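Local structure of mannosephosphate isomerase, putative (Archaeoglobus fulgidus, 1ZX5) at residues A[135-139]-A[140-144]; A[149-152]-A[153-157]. The protein probably interconverts D-mannose 6-phosphate and D-fructose 6-phosphate as a zinc-dependent, cupin-type member of the type 1 mannose-6-phosphate isomerase family. One frame throughout, in Å; residues are numbered along the deposited sequence.

Interaction 1: residues A[135-139]-A[140-144]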
loop_
_atom_site.group_PDB
_atom_site.type_symbol
_atom_site.label_atom_id
_atom_site.label_comp_id
_atom_site.label_asym_id
_atom_site.label_seq_id
_atom_site.Cartn_x
_atom_site.Cartn_y
_atom_site.Cartn_z
ATOM N N GLU A 135 17.927 -9.502 -16.366
ATOM C CA GLU A 135 18.822 -9.143 -17.469
ATOM C C GLU A 135 18.094 -8.183 -18.408
ATOM O O GLU A 135 16.868 -8.110 -18.380
ATOM C CB GLU A 135 19.277 -10.388 -18.256
ATOM C CG GLU A 135 20.129 -11.413 -17.462
ATOM C CD GLU A 135 21.473 -10.860 -16.932
ATOM O OE1 GLU A 135 22.120 -10.033 -17.624
ATOM O OE2 GLU A 135 21.888 -11.270 -15.819
ATOM N N ASP A 136 18.849 -7.449 -19.230
ATOM C CA ASP A 136 18.279 -6.652 -20.323
ATOM C C ASP A 136 17.388 -7.524 -21.209
ATOM O O ASP A 136 17.722 -8.672 -21.500
ATOM C CB ASP A 136 19.384 -6.043 -21.190
ATOM C CG ASP A 136 20.131 -4.901 -20.507
ATOM O OD1 ASP A 136 19.839 -4.560 -19.341
ATOM O OD2 ASP A 136 21.031 -4.333 -21.160
ATOM N N VAL A 137 16.244 -6.986 -21.617
ATOM C CA VAL A 137 15.339 -7.693 -22.527
ATOM C C VAL A 137 14.965 -6.781 -23.689
ATOM O O VAL A 137 15.078 -5.559 -23.590
ATOM C CB VAL A 137 14.034 -8.227 -21.815
ATOM C CG1 VAL A 137 14.370 -9.254 -20.740
ATOM C CG2 VAL A 137 13.194 -7.087 -21.245
ATOM N N LYS A 138 14.532 -7.380 -24.792
ATOM C CA LYS A 138 14.029 -6.623 -25.927
ATOM C C LYS A 138 12.503 -6.726 -25.964
ATOM O O LYS A 138 11.950 -7.817 -25.851
ATOM C CB LYS A 138 14.634 -7.144 -27.234
ATOM C CG LYS A 138 16.161 -7.090 -27.306
ATOM C CD LYS A 138 16.638 -7.478 -28.703
ATOM C CE LYS A 138 18.079 -7.998 -28.706
ATOM N NZ LYS A 138 19.093 -6.897 -28.750
ATOM N N ILE A 139 11.833 -5.587 -26.117
ATOM C CA ILE A 139 10.373 -5.551 -26.241
ATOM C C ILE A 139 9.842 -6.604 -27.222
ATOM O O ILE A 139 8.882 -7.307 -26.913
ATOM C CB ILE A 139 9.855 -4.122 -26.603
ATOM C CG1 ILE A 139 9.512 -3.335 -25.336
ATOM C CG2 ILE A 139 8.610 -4.181 -27.494
ATOM C CD1 ILE A 139 8.350 -3.905 -24.498
ATOM N N GLU A 140 10.488 -6.709 -28.386
ATOM C CA GLU A 140 10.088 -7.632 -29.452
ATOM C C GLU A 140 10.132 -9.087 -29.002
ATOM O O GLU A 140 9.275 -9.882 -29.387
ATOM C CB GLU A 140 10.979 -7.472 -30.698
ATOM C CG GLU A 140 11.036 -6.065 -31.292
ATOM C CD GLU A 140 11.983 -5.116 -30.539
ATOM O OE1 GLU A 140 12.913 -5.595 -29.838
ATOM O OE2 GLU A 140 11.789 -3.880 -30.659
ATOM N N GLU A 141 11.142 -9.433 -28.210
ATOM C CA GLU A 141 11.283 -10.793 -27.712
ATOM C C GLU A 141 10.255 -11.127 -26.617
ATOM O O GLU A 141 9.808 -12.270 -26.523
ATOM C CB GLU A 141 12.730 -11.073 -27.283
ATOM C CG GLU A 141 13.653 -11.315 -28.503
ATOM C CD GLU A 141 15.152 -11.188 -28.204
ATOM O OE1 GLU A 141 15.538 -11.136 -27.013
ATOM O OE2 GLU A 141 15.945 -11.142 -29.182
ATOM N N LEU A 142 9.872 -10.127 -25.818
ATOM C CA LEU A 142 8.767 -10.269 -24.862
ATOM C C LEU A 142 7.445 -10.530 -25.589
ATOM O O LEU A 142 6.655 -11.364 -25.158
ATOM C CB LEU A 142 8.633 -9.025 -23.976
ATOM C CG LEU A 142 9.739 -8.667 -22.986
ATOM C CD1 LEU A 142 9.393 -7.373 -22.284
ATOM C CD2 LEU A 142 9.955 -9.772 -21.976
ATOM N N GLU A 143 7.224 -9.811 -26.689
ATOM C CA GLU A 143 6.059 -10.016 -27.568
ATOM C C GLU A 143 5.974 -11.412 -28.186
ATOM O O GLU A 143 4.881 -11.952 -28.328
ATOM C CB GLU A 143 6.039 -8.975 -28.685
ATOM C CG GLU A 143 5.284 -7.731 -28.330
ATOM C CD GLU A 143 5.427 -6.632 -29.376
ATOM O OE1 GLU A 143 5.019 -6.858 -30.535
ATOM O OE2 GLU A 143 5.931 -5.539 -29.029
ATOM N N GLU A 144 7.118 -11.980 -28.569
ATOM C CA GLU A 144 7.172 -13.373 -29.016
ATOM C C GLU A 144 6.596 -14.294 -27.950
ATOM O O GLU A 144 5.834 -15.206 -28.261
ATOM C CB GLU A 144 8.606 -13.814 -29.333
ATOM C CG GLU A 144 9.215 -13.176 -30.575
ATOM C CD GLU A 144 8.361 -13.367 -31.822
ATOM O OE1 GLU A 144 8.374 -14.484 -32.395
ATOM O OE2 GLU A 144 7.677 -12.393 -32.225
HETATM O O HOH W 1 14.760 -10.273 -24.704
#

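Interaction 2: residues A[149-152]-A[153-157]. With LFR (beta-L-fructofuranose), chain B.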
loop_
_atom_site.group_PDB
_atom_site.type_symbol
_atom_site.label_atom_id
_atom_site.label_comp_id
_atom_site.label_asym_id
_atom_site.label_seq_id
_atom_site.Cartn_x
_atom_site.Cartn_y
_atom_site.Cartn_z
ATOM N N GLU A 149 1.044 -20.058 -24.741
ATOM C CA GLU A 149 -0.218 -20.150 -24.011
ATOM C C GLU A 149 -0.160 -19.427 -22.658
ATOM O O GLU A 149 -1.029 -18.585 -22.348
ATOM C CB GLU A 149 -0.687 -21.612 -23.901
ATOM C CG GLU A 149 -1.578 -22.061 -25.068
ATOM C CD GLU A 149 -3.062 -21.744 -24.840
ATOM O OE1 GLU A 149 -3.614 -22.212 -23.827
ATOM O OE2 GLU A 149 -3.694 -21.049 -25.675
ATOM N N ASP A 150 0.879 -19.711 -21.874
ATOM C CA ASP A 150 1.051 -19.040 -20.585
ATOM C C ASP A 150 2.526 -18.958 -20.191
ATOM O O ASP A 150 2.943 -19.516 -19.168
ATOM C CB ASP A 150 0.202 -19.732 -19.496
ATOM C CG ASP A 150 0.324 -19.074 -18.120
ATOM O OD1 ASP A 150 0.348 -17.815 -18.019
ATOM O OD2 ASP A 150 0.388 -19.837 -17.130
ATOM N N PHE A 151 3.315 -18.258 -21.004
ATOM C CA PHE A 151 4.715 -18.058 -20.677
ATOM C C PHE A 151 4.833 -17.429 -19.286
ATOM O O PHE A 151 4.139 -16.457 -18.976
ATOM C CB PHE A 151 5.430 -17.199 -21.726
ATOM C CG PHE A 151 6.868 -16.938 -21.388
ATOM C CD1 PHE A 151 7.836 -17.921 -21.612
ATOM C CD2 PHE A 151 7.251 -15.739 -20.797
ATOM C CE1 PHE A 151 9.171 -17.701 -21.265
ATOM C CE2 PHE A 151 8.581 -15.508 -20.448
ATOM C CZ PHE A 151 9.543 -16.489 -20.688
ATOM N N ASP A 152 5.698 -17.990 -18.447
ATOM C CA ASP A 152 5.882 -17.467 -17.103
ATOM C C ASP A 152 6.850 -16.289 -17.158
ATOM O O ASP A 152 8.065 -16.473 -17.107
ATOM C CB ASP A 152 6.383 -18.574 -16.155
ATOM C CG ASP A 152 6.408 -18.142 -14.686
ATOM O OD1 ASP A 152 6.040 -16.994 -14.367
ATOM O OD2 ASP A 152 6.798 -18.965 -13.836
ATOM N N PHE A 153 6.306 -15.080 -17.285
ATOM C CA PHE A 153 7.126 -13.863 -17.339
ATOM C C PHE A 153 7.897 -13.579 -16.048
ATOM O O PHE A 153 8.905 -12.863 -16.072
ATOM C CB PHE A 153 6.276 -12.645 -17.714
ATOM C CG PHE A 153 5.865 -12.611 -19.161
ATOM C CD1 PHE A 153 6.754 -12.169 -20.141
ATOM C CD2 PHE A 153 4.597 -13.028 -19.541
ATOM C CE1 PHE A 153 6.385 -12.135 -21.480
ATOM C CE2 PHE A 153 4.210 -12.997 -20.874
ATOM C CZ PHE A 153 5.110 -12.547 -21.853
ATOM N N LYS A 154 7.417 -14.130 -14.929
ATOM C CA LYS A 154 8.103 -14.002 -13.641
ATOM C C LYS A 154 9.514 -14.612 -13.669
ATOM O O LYS A 154 10.373 -14.188 -12.900
ATOM C CB LYS A 154 7.287 -14.618 -12.498
ATOM C CG LYS A 154 5.835 -14.142 -12.394
ATOM C CD LYS A 154 5.178 -14.512 -11.049
ATOM C CE LYS A 154 5.290 -16.011 -10.712
ATOM N NZ LYS A 154 4.761 -16.901 -11.771
ATOM N N THR A 155 9.749 -15.588 -14.558
ATOM C CA THR A 155 11.090 -16.175 -14.746
ATOM C C THR A 155 12.125 -15.161 -15.260
ATOM O O THR A 155 13.322 -15.421 -15.206
ATOM C CB THR A 155 11.101 -17.413 -15.695
ATOM O OG1 THR A 155 10.616 -17.046 -16.990
ATOM C CG2 THR A 155 10.265 -18.568 -15.138
ATOM N N LEU A 156 11.664 -14.007 -15.742
ATOM C CA LEU A 156 12.556 -12.977 -16.288
ATOM C C LEU A 156 12.915 -11.909 -15.248
ATOM O O LEU A 156 13.724 -11.016 -15.516
ATOM C CB LEU A 156 11.923 -12.336 -17.527
ATOM C CG LEU A 156 11.492 -13.281 -18.657
ATOM C CD1 LEU A 156 10.859 -12.517 -19.799
ATOM C CD2 LEU A 156 12.675 -14.118 -19.193
ATOM N N LEU A 157 12.328 -12.021 -14.057
ATOM C CA LEU A 157 12.448 -10.992 -13.027
ATOM C C LEU A 157 13.327 -11.433 -11.854
ATOM O O LEU A 157 13.477 -12.634 -11.606
ATOM C CB LEU A 157 11.052 -10.602 -12.491
ATOM C CG LEU A 157 9.938 -10.165 -13.454
ATOM C CD1 LEU A 157 8.738 -9.664 -12.663
ATOM C CD2 LEU A 157 10.413 -9.103 -14.423
HETATM C C1 LFR B . 2.704 -15.555 -15.623
HETATM C C2 LFR B . 1.973 -16.032 -14.355
HETATM C C3 LFR B . 0.469 -15.765 -14.476
HETATM C C4 LFR B . -0.226 -17.109 -14.483
HETATM C C5 LFR B . 0.875 -18.158 -14.354
HETATM C C6 LFR B . 0.656 -19.051 -13.132
HETATM O O1 LFR B . 3.621 -14.472 -15.402
HETATM O O2 LFR B . 2.487 -15.408 -13.155
HETATM O O3 LFR B . -0.045 -15.034 -13.367
HETATM O O4 LFR B . -0.924 -17.235 -15.724
HETATM O O5 LFR B . 2.133 -17.462 -14.269
HETATM O O6 LFR B . 1.371 -20.295 -13.213
#

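Interaction 1: residues A[135-139]-A[140-144]
L142 lays its CD1 methyl against the CG2 methyl of V137, 4.0 Å away, the two side chains meeting at about a right angle. The same methyl also faces CD1 of I139 at 4.2 Å, and a small apolar cluster thus joins the incoming loop to the first turn of the helix. On the outer flank K138 and E141 run side by side and point the same way: CD of the lysine lies 3.8 Å from OE2 of E141, so the aliphatic part of the chain does the touching. The lysine chain bends at its last torsion, and K138 NZ and E141 OE2 stay 5.3 Å apart, near enough that the opposite charges may attract weakly, though too far for a salt bridge. The other oxygen, E141 OE1, accepts from a water that in turn accepts from the backbone N of K138, a bridge across the start of the helix. K138 holds the N-cap position, and its carbonyl oxygen receives the N-H of L142 at 3.1 Å in a nearly straight bond (160°), together with a weaker, more bent one from E141 N. One residue on, I139 O accepts from E143 N. CG2 of I139 also lies 3.4 Å from E143 OE2, an oxygen whose hydrogen-bond partner is the indole NE1 of W201. I139 and L142 both rest on that tryptophan, so the start of helix 139-146, entered from the loop after strand 128-131, packs on helix 201-207.

Interaction 2: residues A[149-152]-A[153-157]
F151 and F153 form an edge-to-face pair, their planes at 79° and their centroids 5.0 Å apart. The edge belongs to F151: its CD2 sits 3.6 Å above the F153 plane, over the middle of that ring. F151 reaches this place with CG anti to its own nitrogen (chi1 178°), and CE2, beside CD2 on the same ring, meets CD1 of L156 at 3.8 Å, again near the ring plane. The F153 ring also meets F196 edge-to-face and touches K145 and L146 of helix 139-146. With an alanine at F153, the F151 edge would probably lose the face it rests on, leaving that ring freer to turn. D152 and K154 cross obliquely on the sugar side. K154 NZ closes a salt bridge to D152 OD1 at 2.9 Å, approaching from the syn side but 30° out of the carboxylate plane. Bends at chi3 and chi4 curl the lysine back, and the same NZ donates to O2 of the bound beta-L-fructofuranose at 3.1 Å. D152, itself in the sugar pocket, is thus likely to steady the ammonium that binds O2. Behind it, D152 O is gripped twice: T155 OG1 donates at 2.6 Å, almost in line with the carbonyl, and T155 N comes from above the carbonyl plane. D150 OD1 accepts from sugar O4 at 2.7 Å, while F153 N reaches O1 weakly. Side chains and backbone of a loop and its short 3-10 turn thereby form one wall of a sugar pocket, where Q97 OE1 and T96 O also hydrogen-bond to the sugar.

How the interactions relate
Interaction 1 comes first along the chain, at the start of helix 139-146; interaction 2 follows in the loop between that helix and strand 157-161, with centres 12 Å apart on the same side of the molecule. They meet directly: L142 CD2 packs on L156 CD1 at 3.6 Å, and L142 O lies 3.8 Å from F153 CE1. Helix 139-146 thus begins in interaction 1 and touches interaction 2 through L142, K145 and L146. I139, L142 and E143 touch helix 201-207, so L142, which rests on W201 as well as on L156, connects the 3-10 turn beside the fructofuranose with that second helix.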